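Integral membrane indolylacetylinositol arabinosyltransferase EmbB (Mycolicibacterium smegmatis MC2 155, PDB 7BVC) probably transfers arabinose units in the polymerization of the arabinan of cell-wall arabinogalactan, as an integral membrane arabinosyltransferase of the emb family. Local coordinates at residues B[965-970]-B[993-998]; B[1026-1031]-B[1049-1054]. All blocks are in the same frame, centred on the assembly; numbering follows the deposited sequence.

Contact 1: residues B[965-970]-B[993-998]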
# COMPACT_ATOMS: atom_id res chain seq x y z
N ASP B 965 32.33 19.46 18.34
CA ASP B 965 32.56 20.75 17.69
C ASP B 965 32.38 20.71 16.19
O ASP B 965 31.85 21.66 15.61
CB ASP B 965 33.97 21.25 18.02
CG ASP B 965 34.12 21.70 19.46
OD1 ASP B 965 33.13 21.62 20.21
OD2 ASP B 965 35.23 22.13 19.84
N GLN B 966 32.81 19.63 15.53
CA GLN B 966 32.71 19.55 14.08
C GLN B 966 31.24 19.43 13.66
O GLN B 966 30.47 18.72 14.30
CB GLN B 966 33.50 18.36 13.56
CG GLN B 966 34.89 18.23 14.14
CD GLN B 966 35.58 16.95 13.72
OE1 GLN B 966 34.95 16.05 13.17
NE2 GLN B 966 36.88 16.86 13.97
N PRO B 967 30.84 20.12 12.59
CA PRO B 967 29.46 19.97 12.10
C PRO B 967 29.23 18.59 11.52
O PRO B 967 30.09 18.03 10.83
CB PRO B 967 29.34 21.06 11.03
CG PRO B 967 30.74 21.34 10.62
CD PRO B 967 31.59 21.13 11.83
N VAL B 968 28.05 18.04 11.80
CA VAL B 968 27.69 16.68 11.41
C VAL B 968 26.29 16.70 10.81
O VAL B 968 25.38 17.32 11.37
CB VAL B 968 27.77 15.71 12.61
CG1 VAL B 968 26.94 14.47 12.35
CG2 VAL B 968 29.21 15.35 12.90
N LEU B 969 26.12 16.03 9.67
CA LEU B 969 24.81 15.90 9.04
C LEU B 969 24.14 14.65 9.60
O LEU B 969 24.50 13.52 9.23
CB LEU B 969 24.95 15.82 7.52
CG LEU B 969 23.74 16.19 6.67
CD1 LEU B 969 24.19 16.69 5.31
CD2 LEU B 969 22.80 15.01 6.50
N MET B 970 23.18 14.84 10.49
CA MET B 970 22.43 13.74 11.08
C MET B 970 21.10 13.60 10.36
O MET B 970 20.41 14.60 10.14
CB MET B 970 22.20 13.98 12.57
CG MET B 970 23.39 13.65 13.45
SD MET B 970 23.13 14.11 15.17
CE MET B 970 23.75 15.78 15.17
N VAL B 993 29.55 23.46 5.97
CA VAL B 993 30.04 22.27 5.27
C VAL B 993 30.23 21.16 6.31
O VAL B 993 31.03 21.32 7.23
CB VAL B 993 31.35 22.54 4.52
CG1 VAL B 993 31.86 21.27 3.87
CG2 VAL B 993 31.14 23.63 3.48
N PRO B 994 29.52 20.04 6.20
CA PRO B 994 29.66 18.98 7.19
C PRO B 994 30.88 18.11 6.91
O PRO B 994 31.45 18.10 5.82
CB PRO B 994 28.37 18.18 7.02
CG PRO B 994 28.05 18.33 5.58
CD PRO B 994 28.51 19.71 5.18
N LYS B 995 31.28 17.36 7.95
CA LYS B 995 32.41 16.45 7.85
C LYS B 995 32.03 14.99 8.02
O LYS B 995 32.77 14.12 7.54
CB LYS B 995 33.48 16.81 8.90
CG LYS B 995 33.65 18.30 9.08
CD LYS B 995 35.07 18.65 9.48
CE LYS B 995 35.25 20.16 9.56
NZ LYS B 995 36.60 20.54 10.05
N PHE B 996 30.91 14.69 8.67
CA PHE B 996 30.42 13.32 8.80
C PHE B 996 28.92 13.31 8.56
O PHE B 996 28.26 14.35 8.66
CB PHE B 996 30.73 12.73 10.19
CG PHE B 996 32.19 12.62 10.50
CD1 PHE B 996 32.91 11.51 10.12
CD2 PHE B 996 32.84 13.63 11.18
CE1 PHE B 996 34.25 11.40 10.41
CE2 PHE B 996 34.18 13.53 11.47
CZ PHE B 996 34.89 12.41 11.09
N ARG B 997 28.40 12.13 8.26
CA ARG B 997 26.96 11.94 8.09
C ARG B 997 26.54 10.71 8.88
O ARG B 997 27.09 9.63 8.67
CB ARG B 997 26.59 11.79 6.61
CG ARG B 997 25.11 11.51 6.40
CD ARG B 997 24.82 11.04 4.99
NE ARG B 997 23.45 10.58 4.85
CZ ARG B 997 22.99 9.90 3.80
NH1 ARG B 997 21.72 9.52 3.75
NH2 ARG B 997 23.80 9.61 2.80
N ILE B 998 25.57 10.88 9.76
CA ILE B 998 25.05 9.80 10.59
C ILE B 998 23.67 9.42 10.07
O ILE B 998 22.83 10.30 9.81
CB ILE B 998 25.00 10.19 12.07
CG1 ILE B 998 26.37 10.71 12.52
CG2 ILE B 998 24.60 9.00 12.92
CD1 ILE B 998 26.43 11.09 13.97

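Contact 2: residues B[1026-1031]-B[1049-1054]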
# COMPACT_ATOMS: atom_id res chain seq x y z
N LEU B 1026 26.83 17.58 -4.67
CA LEU B 1026 27.53 18.50 -5.56
C LEU B 1026 28.88 18.92 -5.00
O LEU B 1026 29.79 19.23 -5.78
CB LEU B 1026 26.67 19.74 -5.81
CG LEU B 1026 25.58 19.68 -6.87
CD1 LEU B 1026 24.76 20.96 -6.85
CD2 LEU B 1026 26.18 19.47 -8.24
N LEU B 1027 29.03 18.96 -3.68
CA LEU B 1027 30.21 19.54 -3.07
C LEU B 1027 31.17 18.52 -2.48
O LEU B 1027 32.38 18.77 -2.46
CB LEU B 1027 29.80 20.53 -1.97
CG LEU B 1027 30.89 21.35 -1.29
CD1 LEU B 1027 31.79 22.01 -2.32
CD2 LEU B 1027 30.29 22.38 -0.36
N LEU B 1028 30.68 17.37 -2.00
CA LEU B 1028 31.50 16.45 -1.23
C LEU B 1028 31.35 15.03 -1.77
O LEU B 1028 30.48 14.74 -2.60
CB LEU B 1028 31.12 16.49 0.25
CG LEU B 1028 31.11 17.87 0.91
CD1 LEU B 1028 30.30 17.85 2.19
CD2 LEU B 1028 32.52 18.35 1.18
N ARG B 1029 32.21 14.14 -1.28
CA ARG B 1029 32.18 12.72 -1.63
C ARG B 1029 32.12 11.91 -0.34
O ARG B 1029 32.90 12.14 0.58
CB ARG B 1029 33.42 12.32 -2.44
CG ARG B 1029 33.39 12.77 -3.89
CD ARG B 1029 34.78 12.73 -4.49
NE ARG B 1029 34.75 12.82 -5.95
CZ ARG B 1029 35.80 13.12 -6.70
NH1 ARG B 1029 36.98 13.36 -6.14
NH2 ARG B 1029 35.68 13.18 -8.02
N ALA B 1030 31.19 10.95 -0.28
CA ALA B 1030 30.93 10.19 0.93
C ALA B 1030 31.57 8.81 0.86
O ALA B 1030 31.59 8.16 -0.19
CB ALA B 1030 29.43 10.04 1.17
N SER B 1031 32.09 8.36 2.00
CA SER B 1031 32.71 7.04 2.09
C SER B 1031 32.35 6.39 3.41
O SER B 1031 32.45 7.02 4.47
CB SER B 1031 34.23 7.14 1.94
OG SER B 1031 34.80 7.83 3.04
N ARG B 1049 29.63 7.90 8.00
CA ARG B 1049 30.26 8.20 6.73
C ARG B 1049 31.20 9.39 6.87
O ARG B 1049 31.08 10.20 7.79
CB ARG B 1049 29.22 8.47 5.64
CG ARG B 1049 28.45 7.23 5.23
CD ARG B 1049 27.64 7.46 3.98
NE ARG B 1049 27.21 6.20 3.38
CZ ARG B 1049 26.25 5.42 3.88
NH1 ARG B 1049 25.62 5.77 4.99
NH2 ARG B 1049 25.93 4.29 3.27
N LYS B 1050 32.14 9.47 5.94
CA LYS B 1050 33.15 10.51 5.92
C LYS B 1050 33.01 11.31 4.63
O LYS B 1050 32.81 10.74 3.55
CB LYS B 1050 34.55 9.91 6.01
CG LYS B 1050 35.52 10.70 6.87
CD LYS B 1050 36.86 10.00 6.93
CE LYS B 1050 37.83 10.72 7.84
NZ LYS B 1050 37.90 12.17 7.50
N PHE B 1051 33.11 12.63 4.75
CA PHE B 1051 32.96 13.55 3.64
C PHE B 1051 34.32 14.10 3.25
O PHE B 1051 35.01 14.71 4.08
CB PHE B 1051 32.01 14.70 3.99
CG PHE B 1051 30.56 14.36 3.79
CD1 PHE B 1051 30.16 13.66 2.67
CD2 PHE B 1051 29.61 14.75 4.71
CE1 PHE B 1051 28.83 13.35 2.48
CE2 PHE B 1051 28.28 14.44 4.53
CZ PHE B 1051 27.89 13.74 3.41
N ASP B 1052 34.71 13.89 2.00
CA ASP B 1052 35.96 14.42 1.46
C ASP B 1052 35.65 15.46 0.39
O ASP B 1052 34.75 15.26 -0.44
CB ASP B 1052 36.81 13.30 0.87
CG ASP B 1052 36.93 12.11 1.80
OD1 ASP B 1052 36.21 11.11 1.59
OD2 ASP B 1052 37.74 12.17 2.75
N THR B 1053 36.39 16.56 0.43
CA THR B 1053 36.16 17.64 -0.52
C THR B 1053 36.63 17.25 -1.91
O THR B 1053 37.57 16.46 -2.08
CB THR B 1053 36.89 18.90 -0.06
OG1 THR B 1053 38.29 18.64 0.04
CG2 THR B 1053 36.37 19.36 1.29
N VAL B 1054 35.97 17.80 -2.92
CA VAL B 1054 36.37 17.60 -4.30
C VAL B 1054 37.49 18.56 -4.69
O VAL B 1054 38.46 18.17 -5.35
CB VAL B 1054 35.15 17.76 -5.23
CG1 VAL B 1054 35.50 17.29 -6.62
CG2 VAL B 1054 33.98 16.97 -4.68

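Contact 1: residues B[965-970]-B[993-998]
Leu969 and Arg997 sit abreast in a parallel pairing of strands 968-970 and 996-998, at the margin of the mixed beta-sheet in the EmbC C-terminal domain; 968-970 is an outermost strand of that sheet within the chain. The axes of the two short strands come within 4.7 Å, 19° from parallel. Both backbone polar atoms of Leu969 are used, straddling Arg997: its N donates to Phe996 O and its O accepts from Ile998 N, each at 2.9 Å, while Arg997 CA-H also approaches Leu969 O. One step earlier in the pairing, Lys995 N donates a longer bond, 3.2 Å, to Pro967 O.

The Arg997 side chain is extended from CG to NE. Its CB lies 3.8 Å from Leu969 O, and CG comes against the same oxygen and against Leu969 CD2, the two side chains pointing the same way. CD and NE carry the guanidinium past the leucine, where NH1 makes a salt bridge with Asp1010. Leu969 CB meets Pro994 CB on this face of the sheet.

On the face of Val968, Met970 and Ile998 the contacts are apolar: Ile998 CD1 touches Val968 CG1 at 3.8 Å and Met970 CG at 4.0 Å, with Ile998 CG1 turned beside its own backbone N (chi1 -52°) to reach both. At the loop end, the Gln966 amide is nearly coplanar with the Phe996 ring, and OE1 lies at the ring edge, 3.1 Å from CE2.

Contact 2: residues B[1026-1031]-B[1049-1054]
Arg1029 O is gripped twice: Asp1052 N donates to it at 2.9 Å and Phe1051 CA-H approaches it, CA to O 3.4 Å. Arg1029 N returns the pairing by donating to Asp1052 O. Two residues along, Ser1031 and Lys1050 form the next hydrogen-bonded pair, N to O in both directions, whereas Ala1030 and Phe1051 form the non-hydrogen-bonded pair between.

These bonds join the two strands of a beta hairpin, 1028-1037 and 1047-1053, within the mixed sheet of the EmbC C-terminal domain. Leu1028 marks the switch from helix 1024-1027 into the first strand. On its face of the sheet the Phe1051 ring receives Leu1028 CD1 in a CH-pi contact, 4.2 Å from the ring centroid and displaced toward the rim, the two side chains crossing at about a right angle. Ala1030 CB approaches the same ring obliquely, 3.6 Å from CE1. The other branch of Leu1028, CD2, meets Thr1053 CG2 at 4.0 Å.

Arg1029 and Asp1052 project from the other face. The arginine chain is extended from CG to NE, its CG beside the backbone N (chi1 -75°), which carries the guanidinium across toward the end of strand 1047-1053, where the side chain meets that of Val1054 at about a right angle; CG1 of that valine sits over the centre of one guanidinium face, 4.1 Å above the plane. The other branch, Val1054 CG2, packs 3.3 Å from Leu1027 O.

Overall arrangement
Contacts 1 and 2 follow one another along the chain and share one mixed sheet, in which strands 996-999 and 1047-1053 are antiparallel neighbours; the contact centres lie about 11 Å apart. Two probable backbone hydrogen bonds join them, Arg1049 N to Arg997 O at 3.1 Å and Phe1051 N to Lys995 O at 3.2 Å. Arg997 CB also packs 3.8 Å from Phe1051 CE2, so this ring meets side chains of both contacts. Strands 1028-1037, 1047-1053, 996-999 and 968-970 therefore lie in that order across the sheet. Neither contact forms part of the ethambutol pocket; the Arg997 side chain is about 14 Å from the drug, whose site includes Trp972, two residues after Met970, and Trp1012.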